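PDB 4D7W: sortase family protein from Streptococcus agalactiae, which probably acts as a class C sortase, a transpeptidase that links pilin subunits during noncanonical assembly of the type 2b pilus. Local coordinates for residues 8-12 against 56-60; 26-30 against 50-55; 64-70 against 131-136. One frame throughout, in Å; residues are numbered along the deposited sequence.

Contact 1 of 3, residues 8-12 against 56-60; sequences YQDRV and AIDKT
The ring of Tyr-8 is met obliquely by the end of the Ile-57 side chain, Ile-57 CD1 coming to within 3.6 Å of Tyr-8 CE1, and has Val-12 CG2 over one face, offset toward the rim. The second flat group, the guanidinium of Arg-11, carries Asp-58 CB on one face, again near the rim, with Arg-11 NH2 4.0 Å from that carbon. The carbonyl oxygen of Ile-57 approaches the same guanidinium obliquely and takes two weak, bent hydrogen bonds, from Arg-11 NE at 3.2 Å (129° at the hydrogen) and from Arg-11 NH2 at 3.3 Å. With CG anti to the backbone N (chi1 -173°), Arg-11 slides past Ile-57 in the opposite direction, Arg-11 CG 3.7 Å from Ile-57 CD1; the chain then bends at chi2, and its NE and NH2 reach the Ile-57 carbonyl. Val-12 CG2 closes on that methyl too, at 3.8 Å. Ile-57 CD1 is therefore held by three residues from one side of a helix, Tyr-8, Arg-11 and Val-12, while Met-15 and Leu-138 also touch its side chain.

The Asp-58 carboxylate forms no salt bridge with Arg-11; their planes stand 71° apart, although the opposite charges may still attract. Asp-58 OD1 instead accepts Thr-60 N at 2.9 Å and Thr-60 OG1 at 2.7 Å, both from the same face of the carboxylate; the bond from Thr-60 N closes an Asx turn. Tyr-8 OH is engaged elsewhere, with the backbone N of Leu-138. Class C sortases carry helices ahead of their beta-barrel core, and here helix 3-13 packs on the linker into strand 62-68 through an apolar isoleucine contact beside the Asx turn.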
loop_
_atom_site.group_PDB
_atom_site.type_symbol
_atom_site.label_atom_id
_atom_site.label_comp_id
_atom_site.label_asym_id
_atom_site.label_seq_id
_atom_site.Cartn_x
_atom_site.Cartn_y
_atom_site.Cartn_z
ATOM N N TYR A 8 -15.718 -6.478 -0.428
ATOM C CA TYR A 8 -15.047 -5.916 0.731
ATOM C C TYR A 8 -15.894 -4.829 1.376
ATOM O O TYR A 8 -16.083 -4.813 2.596
ATOM C CB TYR A 8 -13.692 -5.350 0.337
ATOM C CG TYR A 8 -12.981 -4.635 1.467
ATOM C CD1 TYR A 8 -12.122 -5.315 2.320
ATOM C CD2 TYR A 8 -13.169 -3.266 1.668
ATOM C CE1 TYR A 8 -11.468 -4.653 3.347
ATOM C CE2 TYR A 8 -12.519 -2.595 2.688
ATOM C CZ TYR A 8 -11.679 -3.286 3.528
ATOM O OH TYR A 8 -11.050 -2.601 4.550
ATOM N N GLN A 9 -16.394 -3.918 0.548
ATOM C CA GLN A 9 -17.256 -2.841 1.027
ATOM C C GLN A 9 -18.475 -3.401 1.747
ATOM O O GLN A 9 -18.806 -2.968 2.852
ATOM C CB GLN A 9 -17.708 -1.948 -0.127
ATOM C CG GLN A 9 -16.608 -1.101 -0.734
ATOM C CD GLN A 9 -17.091 -0.304 -1.939
ATOM O OE1 GLN A 9 -18.112 -0.626 -2.543
ATOM N NE2 GLN A 9 -16.351 0.738 -2.293
ATOM N N ASP A 10 -19.138 -4.363 1.109
ATOM C CA ASP A 10 -20.343 -4.955 1.664
ATOM C C ASP A 10 -20.078 -5.602 3.020
ATOM O O ASP A 10 -20.902 -5.532 3.927
ATOM C CB ASP A 10 -20.933 -5.978 0.682
ATOM C CG ASP A 10 -21.550 -5.312 -0.533
ATOM O OD1 ASP A 10 -21.632 -4.063 -0.537
ATOM O OD2 ASP A 10 -21.973 -6.020 -1.467
ATOM N N ARG A 11 -18.918 -6.222 3.163
ATOM C CA ARG A 11 -18.571 -6.856 4.419
ATOM C C ARG A 11 -18.386 -5.807 5.513
ATOM O O ARG A 11 -18.917 -5.933 6.615
ATOM C CB ARG A 11 -17.306 -7.671 4.260
ATOM C CG ARG A 11 -16.971 -8.488 5.460
ATOM C CD ARG A 11 -17.264 -9.924 5.167
ATOM N NE ARG A 11 -16.584 -10.801 6.105
ATOM C CZ ARG A 11 -16.665 -12.123 6.063
ATOM N NH1 ARG A 11 -17.406 -12.705 5.130
ATOM N NH2 ARG A 11 -16.010 -12.857 6.952
ATOM N N VAL A 12 -17.638 -4.762 5.192
ATOM C CA VAL A 12 -17.416 -3.683 6.137
ATOM C C VAL A 12 -18.731 -3.041 6.591
ATOM O O VAL A 12 -18.842 -2.619 7.739
ATOM C CB VAL A 12 -16.484 -2.611 5.544
ATOM C CG1 VAL A 12 -16.320 -1.438 6.505
ATOM C CG2 VAL A 12 -15.130 -3.209 5.238
ATOM N N ALA A 56 -7.419 -7.541 8.508
ATOM C CA ALA A 56 -8.022 -8.678 7.831
ATOM C C ALA A 56 -9.455 -8.838 8.291
ATOM O O ALA A 56 -9.698 -8.944 9.493
ATOM C CB ALA A 56 -7.216 -9.963 8.105
ATOM N N ILE A 57 -10.408 -8.836 7.357
ATOM C CA ILE A 57 -11.809 -9.062 7.734
ATOM C C ILE A 57 -12.380 -10.339 7.119
ATOM O O ILE A 57 -13.571 -10.624 7.273
ATOM C CB ILE A 57 -12.712 -7.902 7.322
ATOM C CG1 ILE A 57 -12.859 -7.865 5.801
ATOM C CG2 ILE A 57 -12.178 -6.573 7.875
ATOM C CD1 ILE A 57 -13.729 -6.712 5.325
ATOM N N ASP A 58 -11.534 -11.092 6.419
ATOM C CA ASP A 58 -11.913 -12.387 5.855
ATOM C C ASP A 58 -10.633 -13.100 5.478
ATOM O O ASP A 58 -9.560 -12.628 5.803
ATOM C CB ASP A 58 -12.857 -12.236 4.646
ATOM C CG ASP A 58 -12.284 -11.346 3.531
ATOM O OD1 ASP A 58 -11.056 -11.349 3.292
ATOM O OD2 ASP A 58 -13.081 -10.635 2.881
ATOM N N LYS A 59 -10.731 -14.220 4.777
ATOM C CA LYS A 59 -9.527 -14.987 4.468
ATOM C C LYS A 59 -8.853 -14.633 3.130
ATOM O O LYS A 59 -7.933 -15.329 2.696
ATOM C CB LYS A 59 -9.852 -16.481 4.486
ATOM C CG LYS A 59 -10.140 -17.019 5.884
ATOM C CD LYS A 59 -9.938 -18.522 5.945
ATOM C CE LYS A 59 -9.907 -19.007 7.383
ATOM N NZ LYS A 59 -9.115 -20.268 7.539
ATOM N N THR A 60 -9.292 -13.553 2.493
ATOM C CA THR A 60 -8.824 -13.222 1.148
ATOM C C THR A 60 -7.496 -12.458 1.107
ATOM O O THR A 60 -6.865 -12.386 0.065
ATOM C CB THR A 60 -9.861 -12.380 0.397
ATOM O OG1 THR A 60 -9.831 -11.040 0.890
ATOM C CG2 THR A 60 -11.254 -12.937 0.607
#

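Contact 2 of 3, residues 26-30 against 50-55; sequences RAKEY and DYNSQL
A buried contact, part polar and part aromatic, sets Arg-26, Ala-27 and Tyr-30 of helix 17-31 against helix 45-52 and the loop that follows it. At its middle Gln-54 lays CG over the face of the Tyr-30 ring in a CH-pi contact, 4.2 Å from the ring centroid, and a bend at chi2 (-70°) beyond it turns the amide toward Arg-26. Gln-54 NE2 lies over one face of the Arg-26 guanidinium, toward its rim, the planes 21° apart. Gln-54 NE2 donates to Asp-50 OD1 at 3.1 Å, and a water joins NE2 to the backbone O of Arg-26. Asp-50 OD1 also forms a long salt bridge with Arg-26 NH2, 3.5 Å away, while Asp-50 OD2 lies at the edge of the Tyr-30 ring. Arg-26 NH1 and NH2 both give weak hydrogen bonds to Ser-53 OG, which itself donates to Asp-50 O at 2.6 Å. On the apolar side Ala-27 CB meets Leu-55 CD2 at 3.7 Å. Toward the sheet, the Tyr-51 ring packs edge-to-face with His-79 of strand 73-79, its OH hydrogen-bonds to His-92 of strand 90-92, and Tyr-51 and Leu-55 rest on Met-63 of strand 62-68.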
loop_
_atom_site.group_PDB
_atom_site.type_symbol
_atom_site.label_atom_id
_atom_site.label_comp_id
_atom_site.label_asym_id
_atom_site.label_seq_id
_atom_site.Cartn_x
_atom_site.Cartn_y
_atom_site.Cartn_z
ATOM N N ARG A 26 -5.359 -2.390 16.613
ATOM C CA ARG A 26 -4.301 -3.377 16.390
ATOM C C ARG A 26 -3.337 -2.959 15.276
ATOM O O ARG A 26 -2.132 -3.199 15.354
ATOM C CB ARG A 26 -4.909 -4.740 16.051
ATOM C CG ARG A 26 -5.596 -5.440 17.232
ATOM C CD ARG A 26 -5.887 -6.908 16.887
ATOM N NE ARG A 26 -4.659 -7.710 16.881
ATOM C CZ ARG A 26 -4.175 -8.361 15.818
ATOM N NH1 ARG A 26 -4.812 -8.322 14.652
ATOM N NH2 ARG A 26 -3.046 -9.061 15.925
ATOM N N ALA A 27 -3.874 -2.349 14.233
ATOM C CA ALA A 27 -3.022 -1.933 13.112
ATOM C C ALA A 27 -2.161 -0.756 13.540
ATOM O O ALA A 27 -1.001 -0.682 13.190
ATOM C CB ALA A 27 -3.865 -1.587 11.893
ATOM N N LYS A 28 -2.719 0.134 14.360
ATOM C CA LYS A 28 -1.939 1.248 14.885
ATOM C C LYS A 28 -0.828 0.756 15.789
ATOM O O LYS A 28 0.304 1.225 15.722
ATOM C CB LYS A 28 -2.838 2.225 15.632
ATOM C CG LYS A 28 -3.827 2.927 14.736
ATOM C CD LYS A 28 -4.541 4.012 15.521
ATOM C CE LYS A 28 -5.478 4.787 14.638
ATOM N NZ LYS A 28 -6.180 5.808 15.472
ATOM N N GLU A 29 -1.155 -0.189 16.654
ATOM C CA GLU A 29 -0.157 -0.762 17.531
ATOM C C GLU A 29 0.953 -1.389 16.687
ATOM O O GLU A 29 2.135 -1.193 16.948
ATOM C CB GLU A 29 -0.787 -1.799 18.451
ATOM C CG GLU A 29 0.061 -2.138 19.626
ATOM C CD GLU A 29 0.199 -0.972 20.584
ATOM O OE1 GLU A 29 -0.579 0.006 20.468
ATOM O OE2 GLU A 29 1.084 -1.036 21.458
ATOM N N TYR A 30 0.554 -2.144 15.671
ATOM C CA TYR A 30 1.507 -2.761 14.758
ATOM C C TYR A 30 2.458 -1.729 14.153
ATOM O O TYR A 30 3.673 -1.890 14.205
ATOM C CB TYR A 30 0.759 -3.494 13.660
ATOM C CG TYR A 30 1.641 -4.239 12.678
ATOM C CD1 TYR A 30 2.002 -5.571 12.904
ATOM C CD2 TYR A 30 2.080 -3.628 11.508
ATOM C CE1 TYR A 30 2.781 -6.268 11.997
ATOM C CE2 TYR A 30 2.864 -4.313 10.590
ATOM C CZ TYR A 30 3.212 -5.635 10.841
ATOM O OH TYR A 30 3.992 -6.310 9.931
ATOM N N ASP A 50 1.655 -12.473 12.379
ATOM C CA ASP A 50 1.063 -11.263 12.935
ATOM C C ASP A 50 0.584 -10.352 11.804
ATOM O O ASP A 50 -0.542 -9.842 11.811
ATOM C CB ASP A 50 2.066 -10.513 13.814
ATOM C CG ASP A 50 1.438 -9.299 14.515
ATOM O OD1 ASP A 50 0.189 -9.265 14.676
ATOM O OD2 ASP A 50 2.193 -8.382 14.918
ATOM N N TYR A 51 1.462 -10.146 10.832
ATOM C CA TYR A 51 1.151 -9.320 9.666
ATOM C C TYR A 51 -0.130 -9.782 8.965
ATOM O O TYR A 51 -1.013 -8.977 8.696
ATOM C CB TYR A 51 2.335 -9.338 8.705
ATOM C CG TYR A 51 2.057 -8.764 7.326
ATOM C CD1 TYR A 51 1.716 -7.432 7.165
ATOM C CD2 TYR A 51 2.166 -9.547 6.190
ATOM C CE1 TYR A 51 1.471 -6.891 5.910
ATOM C CE2 TYR A 51 1.916 -9.008 4.914
ATOM C CZ TYR A 51 1.574 -7.686 4.790
ATOM O OH TYR A 51 1.324 -7.139 3.548
ATOM N N ASN A 52 -0.253 -11.078 8.693
ATOM C CA ASN A 52 -1.431 -11.569 7.987
ATOM C C ASN A 52 -2.741 -11.350 8.740
ATOM O O ASN A 52 -3.811 -11.294 8.130
ATOM C CB ASN A 52 -1.273 -13.054 7.654
ATOM C CG ASN A 52 -0.274 -13.286 6.540
ATOM O OD1 ASN A 52 -0.031 -12.400 5.719
ATOM N ND2 ASN A 52 0.305 -14.479 6.498
ATOM N N SER A 53 -2.657 -11.212 10.058
ATOM C CA SER A 53 -3.843 -10.961 10.869
ATOM C C SER A 53 -4.210 -9.485 10.912
ATOM O O SER A 53 -5.256 -9.129 11.457
ATOM C CB SER A 53 -3.625 -11.452 12.301
ATOM O OG SER A 53 -2.734 -10.580 12.991
ATOM N N GLN A 54 -3.338 -8.609 10.403
ATOM C CA GLN A 54 -3.623 -7.180 10.510
ATOM C C GLN A 54 -4.527 -6.756 9.364
ATOM O O GLN A 54 -4.345 -7.210 8.245
ATOM C CB GLN A 54 -2.325 -6.347 10.516
ATOM C CG GLN A 54 -1.410 -6.647 11.700
ATOM C CD GLN A 54 -1.991 -6.156 13.028
ATOM O OE1 GLN A 54 -2.870 -5.299 13.043
ATOM N NE2 GLN A 54 -1.500 -6.697 14.138
ATOM N N LEU A 55 -5.499 -5.893 9.654
ATOM C CA LEU A 55 -6.411 -5.332 8.650
ATOM C C LEU A 55 -7.125 -6.427 7.853
ATOM O O LEU A 55 -7.385 -6.274 6.663
ATOM C CB LEU A 55 -5.646 -4.394 7.698
ATOM C CG LEU A 55 -5.031 -3.188 8.414
ATOM C CD1 LEU A 55 -4.316 -2.281 7.413
ATOM C CD2 LEU A 55 -6.119 -2.442 9.138
HETATM O O HOH W 1 -6.939 -7.234 13.677
HETATM O O HOH W 2 -1.177 -5.445 16.705
#

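Contact 3 of 3, residues 64-70 against 131-136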
loop_
_atom_site.group_PDB
_atom_site.type_symbol
_atom_site.label_atom_id
_atom_site.label_comp_id
_atom_site.label_asym_id
_atom_site.label_seq_id
_atom_site.Cartn_x
_atom_site.Cartn_y
_atom_site.Cartn_z
ATOM N N GLY A 64 -8.312 -3.502 1.704
ATOM C CA GLY A 64 -8.931 -2.263 1.270
ATOM C C GLY A 64 -8.585 -1.996 -0.188
ATOM O O GLY A 64 -8.307 -2.918 -0.932
ATOM N N TYR A 65 -8.617 -0.737 -0.605
ATOM C CA TYR A 65 -8.403 -0.429 -2.001
ATOM C C TYR A 65 -7.802 0.950 -2.170
ATOM O O TYR A 65 -7.985 1.835 -1.328
ATOM C CB TYR A 65 -9.710 -0.544 -2.796
ATOM C CG TYR A 65 -10.842 0.364 -2.360
ATOM C CD1 TYR A 65 -11.724 -0.013 -1.342
ATOM C CD2 TYR A 65 -11.059 1.584 -2.994
ATOM C CE1 TYR A 65 -12.776 0.817 -0.959
ATOM C CE2 TYR A 65 -12.108 2.426 -2.612
ATOM C CZ TYR A 65 -12.962 2.036 -1.599
ATOM O OH TYR A 65 -13.998 2.876 -1.223
ATOM N N ILE A 66 -7.079 1.115 -3.272
ATOM C CA ILE A 66 -6.401 2.363 -3.571
ATOM C C ILE A 66 -7.081 3.056 -4.748
ATOM O O ILE A 66 -7.568 2.402 -5.670
ATOM C CB ILE A 66 -4.914 2.137 -3.889
ATOM C CG1 ILE A 66 -4.200 3.472 -4.111
ATOM C CG2 ILE A 66 -4.759 1.212 -5.093
ATOM C CD1 ILE A 66 -2.721 3.311 -4.416
ATOM N N SER A 67 -7.119 4.384 -4.693
ATOM C CA SER A 67 -7.765 5.205 -5.720
ATOM C C SER A 67 -6.805 6.264 -6.215
ATOM O O SER A 67 -6.256 7.028 -5.414
ATOM C CB SER A 67 -9.022 5.888 -5.179
ATOM O OG SER A 67 -10.021 4.945 -4.868
ATOM N N ILE A 68 -6.614 6.308 -7.528
ATOM C CA ILE A 68 -5.719 7.270 -8.151
ATOM C C ILE A 68 -6.445 7.933 -9.307
ATOM O O ILE A 68 -6.209 7.588 -10.477
ATOM C CB ILE A 68 -4.432 6.609 -8.659
ATOM C CG1 ILE A 68 -3.901 5.627 -7.615
ATOM C CG2 ILE A 68 -3.390 7.667 -9.005
ATOM C CD1 ILE A 68 -2.649 4.921 -8.043
ATOM N N PRO A 69 -7.335 8.878 -8.975
ATOM C CA PRO A 69 -8.251 9.575 -9.885
ATOM C C PRO A 69 -7.582 10.066 -11.149
ATOM O O PRO A 69 -8.192 10.007 -12.209
ATOM C CB PRO A 69 -8.739 10.755 -9.043
ATOM C CG PRO A 69 -8.735 10.215 -7.650
ATOM C CD PRO A 69 -7.513 9.325 -7.579
ATOM N N LYS A 70 -6.348 10.543 -11.043
ATOM C CA LYS A 70 -5.696 11.128 -12.200
ATOM C C LYS A 70 -5.505 10.110 -13.331
ATOM O O LYS A 70 -5.603 10.463 -14.506
ATOM C CB LYS A 70 -4.354 11.740 -11.809
ATOM C CG LYS A 70 -3.761 12.563 -12.934
ATOM C CD LYS A 70 -2.395 13.113 -12.588
ATOM C CE LYS A 70 -1.938 14.108 -13.641
ATOM N NZ LYS A 70 -0.553 14.579 -13.369
ATOM N N ASP A 131 0.200 15.710 -6.996
ATOM C CA ASP A 131 -0.974 14.868 -7.230
ATOM C C ASP A 131 -1.310 14.085 -5.968
ATOM O O ASP A 131 -0.442 13.881 -5.130
ATOM C CB ASP A 131 -0.740 13.919 -8.409
ATOM C CG ASP A 131 -0.654 14.660 -9.743
ATOM O OD1 ASP A 131 -1.174 15.794 -9.826
ATOM O OD2 ASP A 131 -0.077 14.114 -10.702
ATOM N N HIS A 132 -2.564 13.657 -5.845
ATOM C CA HIS A 132 -3.030 12.891 -4.671
ATOM C C HIS A 132 -3.506 11.486 -5.026
ATOM O O HIS A 132 -4.006 11.245 -6.124
ATOM C CB HIS A 132 -4.203 13.598 -3.966
ATOM C CG HIS A 132 -3.870 14.937 -3.382
ATOM N ND1 HIS A 132 -4.651 15.535 -2.415
ATOM C CD2 HIS A 132 -2.856 15.800 -3.628
ATOM C CE1 HIS A 132 -4.130 16.704 -2.087
ATOM N NE2 HIS A 132 -3.040 16.889 -2.809
ATOM N N TRP A 133 -3.393 10.564 -4.073
ATOM C CA TRP A 133 -4.202 9.344 -4.103
ATOM C C TRP A 133 -4.756 9.055 -2.698
ATOM O O TRP A 133 -4.389 9.713 -1.712
ATOM C CB TRP A 133 -3.404 8.150 -4.641
ATOM C CG TRP A 133 -2.344 7.616 -3.723
ATOM C CD1 TRP A 133 -2.502 6.672 -2.758
ATOM C CD2 TRP A 133 -0.953 7.968 -3.718
ATOM N NE1 TRP A 133 -1.305 6.423 -2.133
ATOM C CE2 TRP A 133 -0.335 7.200 -2.710
ATOM C CE3 TRP A 133 -0.170 8.851 -4.474
ATOM C CZ2 TRP A 133 1.032 7.300 -2.422
ATOM C CZ3 TRP A 133 1.187 8.947 -4.192
ATOM C CH2 TRP A 133 1.771 8.179 -3.170
ATOM N N THR A 134 -5.687 8.115 -2.622
ATOM C CA THR A 134 -6.246 7.700 -1.345
ATOM C C THR A 134 -6.248 6.182 -1.259
ATOM O O THR A 134 -6.346 5.487 -2.280
ATOM C CB THR A 134 -7.678 8.208 -1.147
ATOM O OG1 THR A 134 -8.528 7.626 -2.139
ATOM C CG2 THR A 134 -7.748 9.731 -1.244
ATOM N N VAL A 135 -6.089 5.677 -0.044
ATOM C CA VAL A 135 -6.351 4.284 0.245
ATOM C C VAL A 135 -7.548 4.276 1.195
ATOM O O VAL A 135 -7.655 5.114 2.099
ATOM C CB VAL A 135 -5.123 3.556 0.856
ATOM C CG1 VAL A 135 -3.973 3.494 -0.161
ATOM C CG2 VAL A 135 -4.657 4.264 2.071
ATOM N N SER A 136 -8.474 3.364 0.941
ATOM C CA SER A 136 -9.670 3.245 1.753
ATOM C C SER A 136 -9.554 1.956 2.523
ATOM O O SER A 136 -9.350 0.901 1.934
ATOM C CB SER A 136 -10.917 3.266 0.881
ATOM O OG SER A 136 -10.891 4.419 0.054
HETATM O O HOH W 3 -9.417 4.865 -1.968
HETATM O O HOH W 4 -4.899 11.407 -8.713
#
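Asp-131 OD2 is gripped by Lys-70 NZ at 2.7 Å, a salt bridge met on the syn side of the carboxylate, and by the backbone N of Lys-128. The extended Lys-70 side chain crosses that of Asp-131 at about a right angle, and Lys-70 NZ also donates to Lys-126 O, giving the ammonium a second partner. This bridge, with a water joining Lys-70 N to His-132 O, joins the two segments beyond the end of the ladder. Within the ladder Tyr-65 pairs with Ser-136 and Ser-67 with Thr-134 as antiparallel hydrogen-bonded pairs, Ser-136 N reaching Tyr-65 O at 2.8 Å and Ser-67 N reaching Thr-134 O at 2.8 Å; Ile-66 and Val-135 form the non-hydrogen-bonded pair between them.

On one face of the sheet the Tyr-65 ring, folded back by chi1 of 60°, covers Ser-136 CB in a CH-pi contact, the carbon 3.7 Å from the ring centroid. Beside it a water bonds to Ser-67 OG and, at 2.9 Å, to Thr-134 OG1. The other face is apolar: Ile-66 CD1 lies 3.8 Å from Trp-133 CD1, and Ile-68 lies side by side with the Trp-133 side chain, pointing the same way, its CG1 3.9 Å from Trp-133 CB.

Trp-133 NE1 is satisfied by Gln-169 of strand 167-175, whose Leu-171 packs against Ile-66, Ile-68 and Trp-133. Backbone bonds continue the sheet outward on both flanks, Gly-64 and Ile-66 to strand 73-79, and Trp-133 and Val-135 to strand 140-152.

How the contacts relate
Contacts 1 and 2 hold the N-terminal helices against the chain that leads from helix 45-52 into strand 62-68; contact 3 lies within the sheet that this strand enters. Segments 50-55 and 56-60 are consecutive, so the end of helix 45-52 and the loop after it meet helix 17-31 and then helix 3-13, with the two contact centres about 15 Å apart. Contacts 1 and 3 touch directly although their centres are about 19 Å apart: Tyr-8 CZ lies 3.7 Å from Gly-64 CA, and Gln-9 NE2 makes a weak hydrogen bond to Tyr-65 OH. Contacts 2 and 3 stay separate, their nearest atoms about 6 Å apart.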